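Local coordinates for protein polysaccharide deacetylase (Streptococcus pyogenes, PDB 6DQ3) that removes N-acetyl groups from the linkage unit of streptococcal cell-wall rhamnopolysaccharides, as a zinc-containing member of the carbohydrate esterase 4 family, at residues Val102-Glu108 / Asp157-Lys161; Gln131-His137 / Thr167-Pro173; Gln148-Met152 / Thr180-Ala185; Gly193-Gly199 / Leu208-Arg214. All coordinates share one frame; numbering follows the deposited sequence.

The four contacts run through the second half of the chain, from about its middle, around the mostly parallel sheet and helices of the deacetylase fold. Contacts 1, 2 and 3 interleave in sequence, and contact 4 comes after them. Contacts 1 and 2 have centres about 9 Å apart and touch; contact 3 shares helix 145-162 with contact 1 and lies about 10 Å from contact 2, centre to centre. Contact 2 brings two zinc-binding histidines against strand 169-171 and the residues that follow it; the strand's neighbour in the sheet is strand 192-198 of contact 4, about 14 Å away between centres. The metal site is thus built where strands end, and contacts 1 and 3 join the surrounding helices.

Contact 1. Residues Val102-Glu108 / Asp157-Lys161; sequences VITGLTE and DYLDK
Short helix 104-108, which follows strand 98-102 after Ile103 at the N-cap, packs here against the C-terminal part of helix 145-162 in the helical layer around the sheet. Tyr158 carries most of the contact. Its CG stands anti to the backbone N (chi1 179°), which sends the ring across to the short helix, where three residues meet it in different ways. Thr104 passes alongside with CB 3.7 Å from Tyr158 CD2, the two side chains running in opposite directions. At the hydroxyl end, Thr107 CG2 comes up to the ring edge, 3.7 Å from Tyr158 OH, while the hydroxyl of Thr107 turns to the carbonyl oxygen of Leu115. The extended Glu108 lays its carboxylate nearly parallel to the ring, 3° between the planes, with OE1 placed obliquely 3.4 Å from Tyr158 CE1; this is the exposed end of the contact.

Deeper down, Leu159 takes over. Thr104 CG2 lies 3.8 Å from Leu159 CG, and Val102 CB is 4.2 Å from Leu159 CD2, so that the apolar packing runs back to the end of the strand. Leu117 of helix 117-124 also touches Tyr158, and Met120 covers Val102 and Thr107. The helix segments are 11.2 Å apart at closest approach, at 58°, an arrangement of the kind found in the outer helical layer of the distorted beta/alpha barrel of family 4 carbohydrate esterases.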
# COMPACT_ATOMS: atom_id res chain seq x y z
N VAL A 102 -3.90 -6.39 -1.55
CA VAL A 102 -4.05 -7.59 -2.35
C VAL A 102 -5.47 -7.71 -2.91
O VAL A 102 -6.46 -7.55 -2.17
CB VAL A 102 -3.71 -8.85 -1.53
CG1 VAL A 102 -3.92 -10.11 -2.38
CG2 VAL A 102 -2.29 -8.78 -0.99
N ILE A 103 -5.55 -8.01 -4.20
CA ILE A 103 -6.80 -8.36 -4.87
C ILE A 103 -6.96 -9.87 -4.70
O ILE A 103 -6.36 -10.66 -5.43
CB ILE A 103 -6.78 -7.96 -6.34
CG1 ILE A 103 -6.44 -6.48 -6.49
CG2 ILE A 103 -8.11 -8.29 -7.01
CD1 ILE A 103 -6.16 -6.05 -7.93
N THR A 104 -7.78 -10.28 -3.73
CA THR A 104 -7.74 -11.68 -3.31
C THR A 104 -8.28 -12.62 -4.39
O THR A 104 -7.85 -13.77 -4.46
CB THR A 104 -8.49 -11.89 -2.00
OG1 THR A 104 -9.86 -11.50 -2.15
CG2 THR A 104 -7.84 -11.06 -0.89
N GLY A 105 -9.20 -12.14 -5.22
CA GLY A 105 -9.76 -13.00 -6.25
C GLY A 105 -8.74 -13.48 -7.27
O GLY A 105 -8.78 -14.63 -7.71
N LEU A 106 -7.82 -12.60 -7.67
CA LEU A 106 -6.79 -13.00 -8.63
C LEU A 106 -5.86 -14.05 -8.03
O LEU A 106 -5.46 -15.00 -8.72
CB LEU A 106 -5.99 -11.78 -9.08
CG LEU A 106 -6.75 -10.82 -9.99
CD1 LEU A 106 -6.09 -9.45 -10.03
CD2 LEU A 106 -6.86 -11.39 -11.41
N THR A 107 -5.52 -13.92 -6.75
CA THR A 107 -4.70 -14.93 -6.10
C THR A 107 -5.45 -16.24 -5.94
O THR A 107 -4.88 -17.32 -6.13
CB THR A 107 -4.23 -14.42 -4.74
OG1 THR A 107 -3.32 -13.32 -4.92
CG2 THR A 107 -3.54 -15.52 -3.95
N GLU A 108 -6.74 -16.17 -5.62
CA GLU A 108 -7.52 -17.39 -5.45
C GLU A 108 -7.74 -18.10 -6.79
O GLU A 108 -7.86 -19.33 -6.82
CB GLU A 108 -8.86 -17.07 -4.79
CG GLU A 108 -9.61 -18.28 -4.28
CD GLU A 108 -10.79 -17.91 -3.40
OE1 GLU A 108 -10.80 -16.78 -2.86
OE2 GLU A 108 -11.71 -18.73 -3.24
N ASP A 157 -11.49 -11.93 5.17
CA ASP A 157 -11.56 -13.27 5.73
C ASP A 157 -10.58 -14.20 5.03
O ASP A 157 -10.01 -15.10 5.67
CB ASP A 157 -12.98 -13.82 5.62
CG ASP A 157 -13.96 -13.08 6.51
OD1 ASP A 157 -13.52 -12.43 7.48
OD2 ASP A 157 -15.18 -13.15 6.24
N TYR A 158 -10.36 -14.00 3.74
CA TYR A 158 -9.41 -14.83 2.99
C TYR A 158 -7.98 -14.58 3.46
O TYR A 158 -7.26 -15.53 3.78
CB TYR A 158 -9.57 -14.53 1.49
CG TYR A 158 -8.64 -15.29 0.57
CD1 TYR A 158 -8.98 -16.55 0.09
CD2 TYR A 158 -7.43 -14.74 0.17
CE1 TYR A 158 -8.13 -17.25 -0.77
CE2 TYR A 158 -6.58 -15.42 -0.69
CZ TYR A 158 -6.93 -16.67 -1.15
OH TYR A 158 -6.07 -17.34 -2.00
N LEU A 159 -7.56 -13.32 3.51
CA LEU A 159 -6.21 -13.02 3.98
C LEU A 159 -6.02 -13.45 5.43
O LEU A 159 -4.99 -14.03 5.78
CB LEU A 159 -5.93 -11.52 3.83
CG LEU A 159 -5.95 -10.99 2.40
CD1 LEU A 159 -6.07 -9.48 2.39
CD2 LEU A 159 -4.70 -11.43 1.64
N ASP A 160 -7.02 -13.18 6.28
CA ASP A 160 -6.91 -13.55 7.69
C ASP A 160 -6.71 -15.04 7.87
O ASP A 160 -5.89 -15.48 8.68
CB ASP A 160 -8.16 -13.11 8.46
CG ASP A 160 -8.28 -11.61 8.58
OD1 ASP A 160 -7.37 -10.91 8.09
OD2 ASP A 160 -9.27 -11.14 9.17
N LYS A 161 -7.48 -15.85 7.13
CA LYS A 161 -7.37 -17.29 7.27
C LYS A 161 -6.12 -17.82 6.58
O LYS A 161 -5.32 -18.54 7.19
CB LYS A 161 -8.63 -17.96 6.72
CG LYS A 161 -8.65 -19.47 6.88
CD LYS A 161 -9.93 -20.07 6.31
CE LYS A 161 -9.96 -21.58 6.48
NZ LYS A 161 -11.23 -22.18 5.97

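Contact 2. Residues Gln131-His137 / Thr167-Pro173; sequences QDHTVNH and TIAIAYP. With ZN (zinc ion), chain D; EDO (1,2-ethanediol), chain H.
Gln131 OE1 is gripped by two successive backbone amides, Ile168 N at 3.0 Å and Ala169 N at 2.9 Å from it. The first lies in the carbonyl plane of the amide, the second tilts out of it, and the bend at chi2 (-63°) turns the glutamine end back to the 167-173 chain. Thr167 CG2 packs beside the same oxygen. From there the backbones join in a single bridge: Asp132 N donates to Ala169 O (3.0 Å), and Ala171 N donates to Asp132 O (2.9 Å).

His133 then leaves the strand and donates from ND1 to Ala171 O at 2.6 Å. The oxygen lies in the plane of the imidazole, yet ND1 stands well above the carbonyl plane. With that edge of the ring fixed, NE2 of His133 faces the zinc ion, 2.2 Å away. His137 binds the metal through its own NE2, and Asp78 and a water are further ligands, giving the Asp-His-His zinc site of this family. Pro173 CB sits over the face of the His137 ring, 3.6 Å from its centroid, in a CH-pi contact, while Thr134 CG2 packs against Pro173 CG. An Asx turn, Thr134 N to Asp132 OD1, carries the chain past His133, and an ST motif, His137 N to Thr134 OG1, leads on to the second histidine.

Strand 98-102 borders strand 128-132 on its other side. Helix 145-162 packs along this region through Leu159, Met152 and Ser155, the last of which bonds Asp132 OD2, and helix 179-187 covers Tyr172.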
# COMPACT_ATOMS: atom_id res chain seq x y z
N GLN A 131 -2.33 -6.46 2.92
CA GLN A 131 -3.59 -5.91 3.36
C GLN A 131 -4.61 -6.02 2.23
O GLN A 131 -4.39 -6.71 1.23
CB GLN A 131 -3.37 -4.47 3.85
CG GLN A 131 -2.34 -4.35 4.99
CD GLN A 131 -2.76 -5.06 6.26
OE1 GLN A 131 -3.89 -4.90 6.73
NE2 GLN A 131 -1.86 -5.85 6.83
N ASP A 132 -5.75 -5.36 2.40
CA ASP A 132 -6.92 -5.64 1.59
C ASP A 132 -7.05 -4.71 0.39
O ASP A 132 -6.81 -3.50 0.50
CB ASP A 132 -8.18 -5.55 2.45
CG ASP A 132 -9.41 -6.06 1.73
OD1 ASP A 132 -10.00 -5.29 0.94
OD2 ASP A 132 -9.76 -7.23 1.95
N HIS A 133 -7.42 -5.29 -0.75
CA HIS A 133 -7.73 -4.52 -1.95
C HIS A 133 -8.95 -5.10 -2.66
O HIS A 133 -9.03 -5.07 -3.90
CB HIS A 133 -6.51 -4.47 -2.88
CG HIS A 133 -6.50 -3.28 -3.80
ND1 HIS A 133 -7.00 -2.05 -3.45
CD2 HIS A 133 -6.00 -3.14 -5.05
CE1 HIS A 133 -6.84 -1.20 -4.45
NE2 HIS A 133 -6.23 -1.85 -5.44
N THR A 134 -9.90 -5.63 -1.88
CA THR A 134 -11.15 -6.24 -2.31
C THR A 134 -10.94 -7.59 -2.99
O THR A 134 -9.80 -7.99 -3.26
CB THR A 134 -11.96 -5.34 -3.26
OG1 THR A 134 -11.41 -5.40 -4.58
CG2 THR A 134 -11.99 -3.90 -2.76
N VAL A 135 -12.04 -8.29 -3.27
CA VAL A 135 -11.96 -9.58 -3.95
C VAL A 135 -11.78 -9.38 -5.45
O VAL A 135 -10.85 -9.94 -6.05
CB VAL A 135 -13.22 -10.42 -3.66
CG1 VAL A 135 -13.14 -11.76 -4.40
CG2 VAL A 135 -13.42 -10.63 -2.17
N ASN A 136 -12.65 -8.59 -6.08
CA ASN A 136 -12.69 -8.48 -7.53
C ASN A 136 -12.31 -7.10 -8.05
O ASN A 136 -12.36 -6.89 -9.27
CB ASN A 136 -14.10 -8.86 -8.01
CG ASN A 136 -14.46 -10.30 -7.69
OD1 ASN A 136 -13.84 -11.24 -8.21
ND2 ASN A 136 -15.47 -10.49 -6.85
N HIS A 137 -11.90 -6.18 -7.18
CA HIS A 137 -11.46 -4.84 -7.58
C HIS A 137 -12.56 -4.07 -8.30
O HIS A 137 -12.30 -3.44 -9.34
CB HIS A 137 -10.22 -4.95 -8.47
CG HIS A 137 -9.34 -3.73 -8.46
ND1 HIS A 137 -9.45 -2.72 -9.39
CD2 HIS A 137 -8.30 -3.39 -7.66
CE1 HIS A 137 -8.54 -1.80 -9.14
NE2 HIS A 137 -7.83 -2.18 -8.10
N THR A 167 -6.14 -8.72 9.23
CA THR A 167 -5.98 -7.62 8.29
C THR A 167 -6.67 -6.38 8.81
O THR A 167 -7.84 -6.43 9.21
CB THR A 167 -6.55 -8.01 6.93
OG1 THR A 167 -5.97 -9.25 6.49
CG2 THR A 167 -6.27 -6.94 5.89
N ILE A 168 -5.96 -5.25 8.82
CA ILE A 168 -6.49 -4.02 9.40
C ILE A 168 -6.60 -2.88 8.42
O ILE A 168 -7.22 -1.86 8.75
CB ILE A 168 -5.66 -3.57 10.63
CG1 ILE A 168 -4.22 -3.26 10.22
CG2 ILE A 168 -5.66 -4.65 11.69
CD1 ILE A 168 -3.47 -2.45 11.26
N ALA A 169 -6.02 -2.99 7.22
CA ALA A 169 -5.97 -1.87 6.29
C ALA A 169 -6.57 -2.26 4.95
O ALA A 169 -6.46 -3.41 4.52
CB ALA A 169 -4.53 -1.38 6.09
N ILE A 170 -7.20 -1.28 4.30
CA ILE A 170 -7.77 -1.46 2.97
C ILE A 170 -7.34 -0.29 2.10
O ILE A 170 -7.19 0.84 2.57
CB ILE A 170 -9.31 -1.59 3.01
CG1 ILE A 170 -9.88 -1.80 1.60
CG2 ILE A 170 -9.92 -0.36 3.67
CD1 ILE A 170 -11.37 -2.11 1.58
N ALA A 171 -7.10 -0.59 0.82
CA ALA A 171 -6.95 0.43 -0.22
C ALA A 171 -8.15 0.31 -1.15
O ALA A 171 -8.41 -0.77 -1.69
CB ALA A 171 -5.64 0.24 -1.00
N TYR A 172 -8.89 1.40 -1.33
CA TYR A 172 -10.09 1.35 -2.18
C TYR A 172 -9.68 1.32 -3.64
O TYR A 172 -8.82 2.11 -4.06
CB TYR A 172 -10.99 2.56 -1.90
CG TYR A 172 -11.25 2.72 -0.42
CD1 TYR A 172 -11.94 1.74 0.28
CD2 TYR A 172 -10.77 3.82 0.27
CE1 TYR A 172 -12.15 1.86 1.62
CE2 TYR A 172 -10.99 3.95 1.62
CZ TYR A 172 -11.67 2.96 2.29
OH TYR A 172 -11.89 3.08 3.64
N PRO A 173 -10.25 0.42 -4.45
CA PRO A 173 -9.87 0.37 -5.87
C PRO A 173 -10.09 1.71 -6.55
O PRO A 173 -11.16 2.32 -6.47
CB PRO A 173 -10.78 -0.72 -6.45
CG PRO A 173 -11.00 -1.64 -5.28
CD PRO A 173 -11.10 -0.72 -4.07
ZN ZN D . -6.07 -1.26 -7.53
C1 EDO H . -10.17 -13.03 -10.69
O1 EDO H . -10.27 -13.64 -11.98
C2 EDO H . -11.53 -12.48 -10.27
O2 EDO H . -11.42 -12.04 -8.92
O HOH W 1 -5.66 -0.56 -9.78

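Contact 3. Residues Gln148-Met152 / Thr180-Ala185; sequences QTTEM and TTLQIA
Met152 and Ile184 form the tightly packed heart of this helix pair, with Met152 CE 3.6 Å from Ile184 CG2. The methionine chain runs straight as far as SD and then bends (chi3 -88°), which tucks its methyl group crosswise between Ile184 and Thr181. The methyl meets both backbone and side chain of Thr181, lying 3.7 Å from Thr181 O and 3.9 Å from Thr181 CG2. More loosely, Met152 SD lies 4.2 Å from Ala185 CB. Close by is a buried polar pair: Gln148, extended beyond CG, brings OE1 to 2.6 Å from Thr181 OG1, a hydrogen bond that is possible rather than certain because Asn178 OD1 competes for the same hydroxyl proton. The CB of Gln148 meanwhile packs on Ile184 CD1.

The two helices flank strand 169-171 in the sequence, one leading into it and one leaving it, as successive helices do in a beta/alpha fold. Their segments cross at -52° with axes 10.0 Å apart, and Ile170 of the strand also packs on Met152.

Toward solvent fewer atoms meet. Thr149, partly exposed, presents its hydroxyl to the isoleucine: OG1 is 3.6 Å from Ile184 CD1, and its hydrogen-bonding partner is the carbonyl oxygen of Pro145, one turn back in its own helix. Also near the rim, the methyl group of Thr180, likewise partly exposed, lies against the amide nitrogen of Gln148, which makes a weak hydrogen bond to Ala143 O.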
# COMPACT_ATOMS: atom_id res chain seq x y z
N GLN A 148 -20.63 -4.04 -1.42
CA GLN A 148 -19.45 -3.46 -0.79
C GLN A 148 -19.04 -4.27 0.43
O GLN A 148 -17.85 -4.51 0.66
CB GLN A 148 -19.69 -2.01 -0.40
CG GLN A 148 -19.88 -1.05 -1.54
CD GLN A 148 -19.68 0.39 -1.12
OE1 GLN A 148 -18.61 0.76 -0.61
NE2 GLN A 148 -20.69 1.22 -1.31
N THR A 149 -20.02 -4.70 1.23
CA THR A 149 -19.71 -5.51 2.40
C THR A 149 -19.03 -6.81 1.98
O THR A 149 -17.97 -7.18 2.51
CB THR A 149 -20.99 -5.79 3.20
OG1 THR A 149 -21.62 -4.55 3.55
CG2 THR A 149 -20.67 -6.55 4.47
N THR A 150 -19.60 -7.52 1.00
CA THR A 150 -19.01 -8.77 0.53
C THR A 150 -17.59 -8.55 0.01
O THR A 150 -16.67 -9.29 0.37
CB THR A 150 -19.89 -9.39 -0.55
OG1 THR A 150 -21.20 -9.64 -0.02
CG2 THR A 150 -19.30 -10.70 -1.07
N GLU A 151 -17.40 -7.54 -0.83
CA GLU A 151 -16.10 -7.31 -1.44
C GLU A 151 -15.03 -6.99 -0.40
O GLU A 151 -13.87 -7.40 -0.54
CB GLU A 151 -16.19 -6.18 -2.46
CG GLU A 151 -16.85 -6.57 -3.77
CD GLU A 151 -15.95 -7.45 -4.63
OE1 GLU A 151 -14.73 -7.51 -4.38
OE2 GLU A 151 -16.47 -8.08 -5.57
N MET A 152 -15.40 -6.27 0.65
CA MET A 152 -14.44 -5.88 1.67
C MET A 152 -14.32 -6.93 2.77
O MET A 152 -13.26 -7.02 3.41
CB MET A 152 -14.85 -4.54 2.30
CG MET A 152 -14.61 -3.34 1.39
SD MET A 152 -14.87 -1.76 2.22
CE MET A 152 -16.63 -1.52 1.95
N THR A 180 -20.94 5.38 2.45
CA THR A 180 -21.27 3.99 2.73
C THR A 180 -20.02 3.12 2.81
O THR A 180 -19.89 2.28 3.71
CB THR A 180 -22.23 3.47 1.66
OG1 THR A 180 -23.52 4.07 1.83
CG2 THR A 180 -22.36 1.96 1.73
N THR A 181 -19.09 3.29 1.87
CA THR A 181 -17.84 2.53 1.92
C THR A 181 -17.17 2.66 3.29
O THR A 181 -16.76 1.67 3.90
CB THR A 181 -16.87 3.01 0.83
OG1 THR A 181 -17.54 3.08 -0.43
CG2 THR A 181 -15.66 2.07 0.72
N LEU A 182 -17.05 3.90 3.79
CA LEU A 182 -16.31 4.13 5.02
C LEU A 182 -17.08 3.61 6.23
O LEU A 182 -16.47 3.10 7.18
CB LEU A 182 -16.02 5.61 5.17
CG LEU A 182 -15.29 6.24 3.98
CD1 LEU A 182 -15.20 7.75 4.18
CD2 LEU A 182 -13.91 5.62 3.79
N GLN A 183 -18.41 3.74 6.23
CA GLN A 183 -19.19 3.18 7.32
C GLN A 183 -19.04 1.67 7.37
O GLN A 183 -18.86 1.09 8.45
CB GLN A 183 -20.67 3.58 7.17
CG GLN A 183 -20.92 5.10 7.25
CD GLN A 183 -22.25 5.52 6.63
OE1 GLN A 183 -23.02 4.69 6.14
NE2 GLN A 183 -22.52 6.82 6.64
N ILE A 184 -19.06 1.01 6.21
CA ILE A 184 -18.95 -0.44 6.17
C ILE A 184 -17.55 -0.87 6.60
O ILE A 184 -17.39 -1.79 7.41
CB ILE A 184 -19.28 -0.96 4.76
CG1 ILE A 184 -20.77 -0.78 4.46
CG2 ILE A 184 -18.88 -2.42 4.63
CD1 ILE A 184 -21.17 -1.06 3.02
N ALA A 185 -16.51 -0.22 6.07
CA ALA A 185 -15.15 -0.58 6.44
C ALA A 185 -14.98 -0.53 7.95
O ALA A 185 -14.34 -1.41 8.54
CB ALA A 185 -14.15 0.35 5.75

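Contact 4. Residues Gly193-Gly199 / Leu208-Arg214; sequences GVTTNEG and LSLNRIR
Two neighbouring parallel strands, 192-198 and 210-214, meet here in the sheet of the deacetylase fold, with a beta bulge that shifts the register by two between Val194 and Glu198. Before the bulge, Leu210 N donates to Gly193 O at 2.8 Å. Thr195 grips Leu210 O twice: its backbone N arrives in the carbonyl plane (3.0 Å), whereas OG1, also 3.0 Å from that oxygen, comes from above the plane. The same hydroxyl accepts from Asn197 N in an ST turn, which helps to form the corner. Beyond it the ladder resumes with Arg212 N bonded to Asn197 O and Gly199 N to Arg212 O.

The side chain of Arg212 bonds across the bulge. It bends at chi3 (-78°) and brings NE to Thr195 O at 2.8 Å, with the oxygen in the guanidinium plane, while Val194 CG2 lies over one face, 3.6 Å from Arg212 CZ. NH2 forms a salt bridge to Asp77, next in sequence to the zinc ligand Asp78, and NH1 bonds Thr75 OG1, so the arginine ties the bulge to strand 71-77. At the far end Glu198 provides a side-chain acceptor: its OE1 takes Arg214 N on the syn lone pair, 3.0 Å away.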
# COMPACT_ATOMS: atom_id res chain seq x y z
N GLY A 193 -7.55 3.05 6.18
CA GLY A 193 -7.96 3.03 4.79
C GLY A 193 -7.18 4.07 4.01
O GLY A 193 -6.96 5.18 4.51
N VAL A 194 -6.72 3.73 2.81
CA VAL A 194 -5.91 4.64 2.01
C VAL A 194 -6.61 4.92 0.69
O VAL A 194 -7.23 4.03 0.09
CB VAL A 194 -4.49 4.09 1.76
CG1 VAL A 194 -3.72 4.03 3.07
CG2 VAL A 194 -4.52 2.73 1.08
N THR A 195 -6.50 6.16 0.24
CA THR A 195 -7.14 6.68 -0.95
C THR A 195 -6.06 6.96 -2.00
O THR A 195 -4.89 6.61 -1.83
CB THR A 195 -7.91 7.95 -0.61
OG1 THR A 195 -6.98 9.01 -0.39
CG2 THR A 195 -8.76 7.75 0.65
N THR A 196 -6.46 7.63 -3.08
CA THR A 196 -5.50 8.20 -4.03
C THR A 196 -5.46 9.73 -3.97
O THR A 196 -4.92 10.36 -4.88
CB THR A 196 -5.79 7.73 -5.46
OG1 THR A 196 -7.10 8.11 -5.87
CG2 THR A 196 -5.65 6.20 -5.56
N ASN A 197 -6.04 10.33 -2.92
CA ASN A 197 -5.94 11.77 -2.72
C ASN A 197 -4.49 12.15 -2.41
O ASN A 197 -3.90 11.63 -1.46
CB ASN A 197 -6.85 12.23 -1.58
CG ASN A 197 -8.32 11.90 -1.81
OD1 ASN A 197 -8.78 11.81 -2.94
ND2 ASN A 197 -9.06 11.72 -0.72
N GLU A 198 -3.92 13.07 -3.19
CA GLU A 198 -2.50 13.37 -3.09
C GLU A 198 -2.17 14.20 -1.85
O GLU A 198 -2.83 15.21 -1.57
CB GLU A 198 -2.04 14.11 -4.35
CG GLU A 198 -0.56 14.49 -4.39
CD GLU A 198 0.37 13.29 -4.50
OE1 GLU A 198 -0.06 12.21 -4.97
OE2 GLU A 198 1.55 13.42 -4.10
N GLY A 199 -1.15 13.78 -1.13
CA GLY A 199 -0.61 14.55 -0.02
C GLY A 199 -0.06 13.65 1.06
O GLY A 199 -0.23 12.43 1.05
N LEU A 208 -9.80 6.07 7.89
CA LEU A 208 -10.22 5.19 6.81
C LEU A 208 -10.20 5.87 5.45
O LEU A 208 -10.71 5.31 4.47
CB LEU A 208 -11.63 4.65 7.08
CG LEU A 208 -11.72 3.71 8.28
CD1 LEU A 208 -13.17 3.33 8.55
CD2 LEU A 208 -10.86 2.46 8.11
N SER A 209 -9.59 7.05 5.36
CA SER A 209 -9.51 7.79 4.10
C SER A 209 -8.23 8.63 4.06
O SER A 209 -8.24 9.84 3.84
CB SER A 209 -10.76 8.65 3.93
OG SER A 209 -10.97 9.47 5.07
N LEU A 210 -7.09 7.97 4.25
CA LEU A 210 -5.81 8.66 4.36
C LEU A 210 -5.24 9.03 2.99
O LEU A 210 -5.36 8.28 2.02
CB LEU A 210 -4.81 7.78 5.10
CG LEU A 210 -5.14 7.43 6.54
CD1 LEU A 210 -4.30 6.27 7.04
CD2 LEU A 210 -4.94 8.66 7.42
N ASN A 211 -4.58 10.19 2.94
CA ASN A 211 -3.89 10.63 1.74
C ASN A 211 -2.72 9.70 1.42
O ASN A 211 -2.15 9.07 2.31
CB ASN A 211 -3.33 12.05 1.90
CG ASN A 211 -4.39 13.11 2.08
OD1 ASN A 211 -5.57 12.90 1.82
ND2 ASN A 211 -3.95 14.29 2.53
N ARG A 212 -2.34 9.66 0.15
CA ARG A 212 -1.11 8.99 -0.26
C ARG A 212 -0.35 9.87 -1.25
O ARG A 212 -0.91 10.77 -1.87
CB ARG A 212 -1.40 7.62 -0.89
CG ARG A 212 -1.90 6.60 0.12
CD ARG A 212 -1.73 5.17 -0.38
NE ARG A 212 -2.75 4.80 -1.35
CZ ARG A 212 -2.79 3.63 -1.98
NH1 ARG A 212 -1.86 2.70 -1.73
NH2 ARG A 212 -3.75 3.37 -2.85
N ILE A 213 0.95 9.60 -1.36
CA ILE A 213 1.84 10.31 -2.27
C ILE A 213 2.08 9.39 -3.46
O ILE A 213 2.68 8.32 -3.31
CB ILE A 213 3.16 10.70 -1.59
CG1 ILE A 213 2.90 11.72 -0.48
CG2 ILE A 213 4.15 11.23 -2.62
CD1 ILE A 213 4.05 11.83 0.52
N ARG A 214 1.61 9.80 -4.64
CA ARG A 214 1.79 8.99 -5.83
C ARG A 214 3.24 9.08 -6.29
O ARG A 214 3.80 10.18 -6.42
CB ARG A 214 0.86 9.44 -6.95
CG ARG A 214 0.95 8.57 -8.21
CD ARG A 214 0.08 9.08 -9.35
NE ARG A 214 -1.35 9.02 -9.06
CZ ARG A 214 -2.09 7.92 -9.14
NH1 ARG A 214 -1.54 6.77 -9.48
NH2 ARG A 214 -3.38 7.97 -8.86
O HOH W 2 -6.96 3.85 -2.80
O HOH W 3 -7.76 11.20 1.69
O HOH W 4 -4.88 10.49 -7.79
O HOH W 5 3.16 12.79 -6.06
O HOH W 6 0.62 10.28 2.45